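Fimbrial structural subunit (Actinomyces naeslundii, PDB 3QDH) probably forms the shaft of Actinomyces type 2 fimbriae as a structural subunit and adhesin that mediates interactions with streptococci and host cells during oral biofilm development. Local coordinates at residues Thr68-Asp73 / Thr88-Lys93; Val62-Thr67 / Lys96-Lys101. All blocks are in the same frame, centred on the assembly; numbering follows the deposited sequence.

Contact 1 (Thr68-Asp73 / Thr88-Lys93); sequences TLDPTD and TAEGLK. With ZN (zinc ion), chain B.
Asp-70, Asp-73 and Glu-90 bind one zinc ion, each through a single carboxylate oxygen. Asp-70 OD2, Asp-73 OD1 and Glu-90 OE1 all lie 2.0 Å from the zinc. Glu-90 OE1 sits 3.4 Å from Asp-70 OD2 and 3.3 Å from Asp-73 OD1. This spacing suits three corners of a tetrahedron and is set by the shared metal, not by hydrogen bonds. Both aspartate side chains cross that of Glu-90 at about a right angle. The carboxylate of Asp-73 is turned 84° from that of Glu-90. Glu-90 reaches in from the first turn of helix 89-96. Its CG lies beside the backbone N (chi1 -86°), and the chain then runs extended to bring OE1 to the metal.

Polar contacts within the loop hold its ligands in place. Asp-70 N donates to Asp-73 OD2 from above the carboxylate plane. Thr-72 OG1 donates to Asp-70 OD1 at 2.6 Å, from above the carboxylate plane. A weak bond from Thr-72 N to the same oxygen forms an Asx turn. The guanidinium group of Arg-94, further along the helix, makes a salt bridge to Asp-73 OD2 and a hydrogen bond to Asp-70 OD2. It would probably offset part of the negative charge around the zinc.

The backbones also meet: in this Sgo0707 N2-like domain the loop after strand 57-64 joins the start of helix 89-96. Thr-88 is the N-cap residue. Thr-88 OG1 donates to Thr-72 O at 2.7 Å, in the carbonyl plane and on a lone pair. Thr-88 N bonds to Asp-73 O at 2.9 Å. Gly-91 CA passes 3.5 Å from Asp-73 O in a CA-H...O contact. Having no side chain, Gly-91 permits this approach.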
loop_
_atom_site.group_PDB
_atom_site.type_symbol
_atom_site.label_atom_id
_atom_site.label_comp_id
_atom_site.label_asym_id
_atom_site.label_seq_id
_atom_site.Cartn_x
_atom_site.Cartn_y
_atom_site.Cartn_z
ATOM N N THR A 68 -16.590 17.693 -9.639
ATOM C CA THR A 68 -16.781 16.298 -9.992
ATOM C C THR A 68 -16.361 16.114 -11.454
ATOM O O THR A 68 -16.975 16.681 -12.365
ATOM C CB THR A 68 -18.232 15.799 -9.746
ATOM O OG1 THR A 68 -18.568 16.003 -8.371
ATOM C CG2 THR A 68 -18.341 14.314 -10.050
ATOM N N LEU A 69 -15.277 15.356 -11.651
ATOM C CA LEU A 69 -14.765 15.040 -12.987
ATOM C C LEU A 69 -15.664 14.039 -13.699
ATOM O O LEU A 69 -16.406 13.295 -13.057
ATOM C CB LEU A 69 -13.356 14.444 -12.880
ATOM C CG LEU A 69 -12.240 15.285 -12.264
ATOM C CD1 LEU A 69 -10.999 14.408 -12.078
ATOM C CD2 LEU A 69 -11.910 16.518 -13.121
ATOM N N ASP A 70 -15.589 14.013 -15.026
ATOM C CA ASP A 70 -16.240 12.982 -15.805
ATOM C C ASP A 70 -15.138 12.056 -16.357
ATOM O O ASP A 70 -13.957 12.446 -16.385
ATOM C CB ASP A 70 -17.082 13.612 -16.934
ATOM C CG ASP A 70 -16.237 14.356 -17.952
ATOM O OD1 ASP A 70 -15.414 13.713 -18.636
ATOM O OD2 ASP A 70 -16.398 15.584 -18.070
ATOM N N PRO A 71 -15.514 10.841 -16.798
ATOM C CA PRO A 71 -14.541 9.830 -17.233
ATOM C C PRO A 71 -13.672 10.244 -18.428
ATOM O O PRO A 71 -12.606 9.638 -18.646
ATOM C CB PRO A 71 -15.424 8.630 -17.604
ATOM C CG PRO A 71 -16.672 8.828 -16.835
ATOM C CD PRO A 71 -16.889 10.303 -16.824
ATOM N N THR A 72 -14.098 11.261 -19.181
ATOM C CA THR A 72 -13.311 11.750 -20.327
ATOM C C THR A 72 -12.339 12.890 -19.980
ATOM O O THR A 72 -11.746 13.497 -20.885
ATOM C CB THR A 72 -14.201 12.149 -21.547
ATOM O OG1 THR A 72 -15.056 13.244 -21.201
ATOM C CG2 THR A 72 -15.056 10.979 -21.983
ATOM N N ASP A 73 -12.181 13.171 -18.680
ATOM C CA ASP A 73 -11.290 14.241 -18.200
ATOM C C ASP A 73 -9.815 13.827 -18.093
ATOM O O ASP A 73 -8.933 14.680 -18.017
ATOM C CB ASP A 73 -11.799 14.826 -16.871
ATOM C CG ASP A 73 -13.009 15.744 -17.070
ATOM O OD1 ASP A 73 -13.148 16.258 -18.199
ATOM O OD2 ASP A 73 -13.818 15.936 -16.130
ATOM N N THR A 88 -6.984 15.190 -20.121
ATOM C CA THR A 88 -7.331 15.422 -21.516
ATOM C C THR A 88 -7.558 16.921 -21.716
ATOM O O THR A 88 -7.492 17.693 -20.761
ATOM C CB THR A 88 -8.636 14.684 -21.877
ATOM O OG1 THR A 88 -9.667 15.161 -21.009
ATOM C CG2 THR A 88 -8.478 13.154 -21.726
ATOM N N ALA A 89 -7.875 17.342 -22.938
ATOM C CA ALA A 89 -8.134 18.764 -23.189
ATOM C C ALA A 89 -9.186 19.370 -22.234
ATOM O O ALA A 89 -8.971 20.450 -21.668
ATOM C CB ALA A 89 -8.526 18.992 -24.652
ATOM N N GLU A 90 -10.302 18.663 -22.048
ATOM C CA GLU A 90 -11.375 19.090 -21.126
ATOM C C GLU A 90 -10.861 19.191 -19.697
ATOM O O GLU A 90 -11.194 20.124 -18.958
ATOM C CB GLU A 90 -12.479 18.037 -21.070
ATOM C CG GLU A 90 -13.542 18.084 -22.087
ATOM C CD GLU A 90 -14.322 16.763 -22.104
ATOM O OE1 GLU A 90 -14.764 16.258 -21.030
ATOM O OE2 GLU A 90 -14.478 16.223 -23.210
ATOM N N GLY A 91 -10.087 18.189 -19.304
ATOM C CA GLY A 91 -9.484 18.161 -17.970
ATOM C C GLY A 91 -8.535 19.327 -17.735
ATOM O O GLY A 91 -8.513 19.910 -16.656
ATOM N N LEU A 92 -7.747 19.677 -18.750
ATOM C CA LEU A 92 -6.792 20.779 -18.609
ATOM C C LEU A 92 -7.497 22.107 -18.455
ATOM O O LEU A 92 -7.039 22.963 -17.709
ATOM C CB LEU A 92 -5.824 20.846 -19.807
ATOM C CG LEU A 92 -4.919 19.627 -20.009
ATOM C CD1 LEU A 92 -4.081 19.825 -21.292
ATOM C CD2 LEU A 92 -4.012 19.414 -18.800
ATOM N N LYS A 93 -8.621 22.271 -19.156
ATOM C CA LYS A 93 -9.447 23.468 -19.002
ATOM C C LYS A 93 -10.003 23.564 -17.566
ATOM O O LYS A 93 -10.004 24.637 -16.969
ATOM C CB LYS A 93 -10.588 23.432 -20.030
ATOM C CG LYS A 93 -11.563 24.590 -19.937
ATOM C CD LYS A 93 -12.536 24.614 -21.114
ATOM C CE LYS A 93 -12.048 25.531 -22.220
ATOM N NZ LYS A 93 -12.224 26.981 -21.847
HETATM ZN ZN ZN B . -14.949 16.561 -19.094
#

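Contact 2 (Val62-Thr67 / Lys96-Lys101); sequences VSLEGT and KAAPGK
The carboxylate of Glu-65 meets Lys-101 with its OE1 end. Glu-65 OE1 lies 3.6 Å from Lys-101 CA and accepts a hydrogen bond from the backbone N of Lys-102. CG of Glu-65 is anti to the backbone N (chi1 -176°), and the extended chain carries the carboxylate to this backbone. The second flat group is the peptide that follows Glu-65. Its carbonyl oxygen rests against the aliphatic part of Lys-101, with Glu-65 O 3.6 Å from CB and 3.8 Å from CD. Lys-101 bends at chi2 (-69°). Lys-101 NZ stays 5.7 Å from Glu-65 OE1, too far for a salt bridge.

Two type II beta turns face each other here. One runs from Leu-64 to Thr-67 and follows strand 57-64. The other runs from Ala-98 to Lys-101 and leads into strand 102-111, the antiparallel partner of strand 57-64. Gly-66 and Gly-100 take the third positions of the turns, where positive phi favours glycine. The contact lies at the end of this strand pair, in a domain consistent with the CnaA/DEv-IgG fold.

The apolar part is small. Both methyls of Leu-64 pack on Ala-98. Leu-64 CD2 is 3.9 Å from Ala-98 CB. Leu-64 CD1 also comes 4.2 Å from Lys-101 CB, the two side chains crossing at about a right angle. Leu-64 touches Leu-69 and Val-103 as well.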
loop_
_atom_site.group_PDB
_atom_site.type_symbol
_atom_site.label_atom_id
_atom_site.label_comp_id
_atom_site.label_asym_id
_atom_site.label_seq_id
_atom_site.Cartn_x
_atom_site.Cartn_y
_atom_site.Cartn_z
ATOM N N VAL A 62 -9.236 9.477 -9.288
ATOM C CA VAL A 62 -8.692 10.707 -9.859
ATOM C C VAL A 62 -9.668 11.817 -9.519
ATOM O O VAL A 62 -10.876 11.649 -9.701
ATOM C CB VAL A 62 -8.521 10.599 -11.381
ATOM C CG1 VAL A 62 -7.897 11.886 -11.945
ATOM C CG2 VAL A 62 -7.645 9.392 -11.731
ATOM N N SER A 63 -9.149 12.928 -8.995
ATOM C CA SER A 63 -10.005 13.991 -8.482
ATOM C C SER A 63 -9.459 15.389 -8.716
ATOM O O SER A 63 -8.252 15.601 -8.780
ATOM C CB SER A 63 -10.245 13.799 -6.977
ATOM O OG SER A 63 -10.653 12.465 -6.710
ATOM N N LEU A 64 -10.377 16.340 -8.841
ATOM C CA LEU A 64 -10.038 17.746 -8.785
ATOM C C LEU A 64 -10.903 18.336 -7.683
ATOM O O LEU A 64 -12.134 18.345 -7.786
ATOM C CB LEU A 64 -10.319 18.444 -10.119
ATOM C CG LEU A 64 -10.146 19.973 -10.118
ATOM C CD1 LEU A 64 -8.728 20.419 -9.721
ATOM C CD2 LEU A 64 -10.549 20.564 -11.478
ATOM N N GLU A 65 -10.250 18.813 -6.628
ATOM C CA GLU A 65 -10.938 19.288 -5.426
ATOM C C GLU A 65 -11.984 20.356 -5.740
ATOM O O GLU A 65 -11.689 21.342 -6.424
ATOM C CB GLU A 65 -9.904 19.826 -4.444
ATOM C CG GLU A 65 -10.454 20.280 -3.111
ATOM C CD GLU A 65 -9.456 21.112 -2.340
ATOM O OE1 GLU A 65 -8.428 21.547 -2.928
ATOM O OE2 GLU A 65 -9.709 21.339 -1.137
ATOM N N GLY A 66 -13.200 20.146 -5.234
ATOM C CA GLY A 66 -14.293 21.104 -5.394
ATOM C C GLY A 66 -15.097 20.899 -6.668
ATOM O O GLY A 66 -16.012 21.675 -6.958
ATOM N N THR A 67 -14.750 19.843 -7.407
ATOM C CA THR A 67 -15.290 19.541 -8.731
ATOM C C THR A 67 -15.644 18.062 -8.778
ATOM O O THR A 67 -15.079 17.266 -8.024
ATOM C CB THR A 67 -14.228 19.870 -9.828
ATOM O OG1 THR A 67 -14.305 21.258 -10.152
ATOM C CG2 THR A 67 -14.418 19.057 -11.101
ATOM N N LYS A 96 -7.091 24.625 -15.129
ATOM C CA LYS A 96 -6.863 26.074 -15.254
ATOM C C LYS A 96 -7.931 26.920 -14.524
ATOM O O LYS A 96 -7.618 27.953 -13.916
ATOM C CB LYS A 96 -6.772 26.484 -16.736
ATOM C CG LYS A 96 -6.554 27.992 -16.954
ATOM C CD LYS A 96 -6.498 28.319 -18.454
ATOM C CE LYS A 96 -6.851 29.785 -18.712
ATOM N NZ LYS A 96 -5.782 30.701 -18.281
ATOM N N ALA A 97 -9.177 26.466 -14.587
ATOM C CA ALA A 97 -10.303 27.169 -13.964
ATOM C C ALA A 97 -10.398 26.926 -12.452
ATOM O O ALA A 97 -11.265 27.491 -11.795
ATOM C CB ALA A 97 -11.606 26.772 -14.643
ATOM N N ALA A 98 -9.489 26.110 -11.911
ATOM C CA ALA A 98 -9.503 25.731 -10.493
ATOM C C ALA A 98 -8.197 26.078 -9.763
ATOM O O ALA A 98 -7.617 25.219 -9.102
ATOM C CB ALA A 98 -9.816 24.243 -10.355
ATOM N N PRO A 99 -7.731 27.343 -9.855
ATOM C CA PRO A 99 -6.464 27.668 -9.205
ATOM C C PRO A 99 -6.525 27.451 -7.690
ATOM O O PRO A 99 -7.557 27.728 -7.073
ATOM C CB PRO A 99 -6.280 29.154 -9.523
ATOM C CG PRO A 99 -7.682 29.661 -9.748
ATOM C CD PRO A 99 -8.364 28.541 -10.441
ATOM N N GLY A 100 -5.439 26.930 -7.113
ATOM C CA GLY A 100 -5.376 26.634 -5.679
ATOM C C GLY A 100 -6.054 25.342 -5.233
ATOM O O GLY A 100 -6.030 25.002 -4.046
ATOM N N LYS A 101 -6.671 24.622 -6.169
ATOM C CA LYS A 101 -7.356 23.380 -5.828
ATOM C C LYS A 101 -6.458 22.177 -6.055
ATOM O O LYS A 101 -5.623 22.176 -6.975
ATOM C CB LYS A 101 -8.662 23.222 -6.619
ATOM C CG LYS A 101 -9.637 24.417 -6.518
ATOM C CD LYS A 101 -10.250 24.568 -5.122
ATOM C CE LYS A 101 -11.336 25.652 -5.128
ATOM N NZ LYS A 101 -11.410 26.372 -3.825
#

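The centres of the two contacts lie about 11 Å apart, in the domain formed by the first part of this chain. Contact 1 is nested inside the loop closed by contact 2. The chain order is 62-67, 68-73, 88-93 and 96-101. Residues 62-73 run without a break from strand 57-64 to the zinc loop. Helix 89-96 links the other two segments. Strands 74-79 and 82-87 come between Asp-73 and Glu-90 in the sequence. Leu-69 joins the contacts directly, with its CD1 3.6 Å from Val-62 O. This suggests that residues 62-73 are held to helix 89-96 and to the turn after it at two neighbouring points.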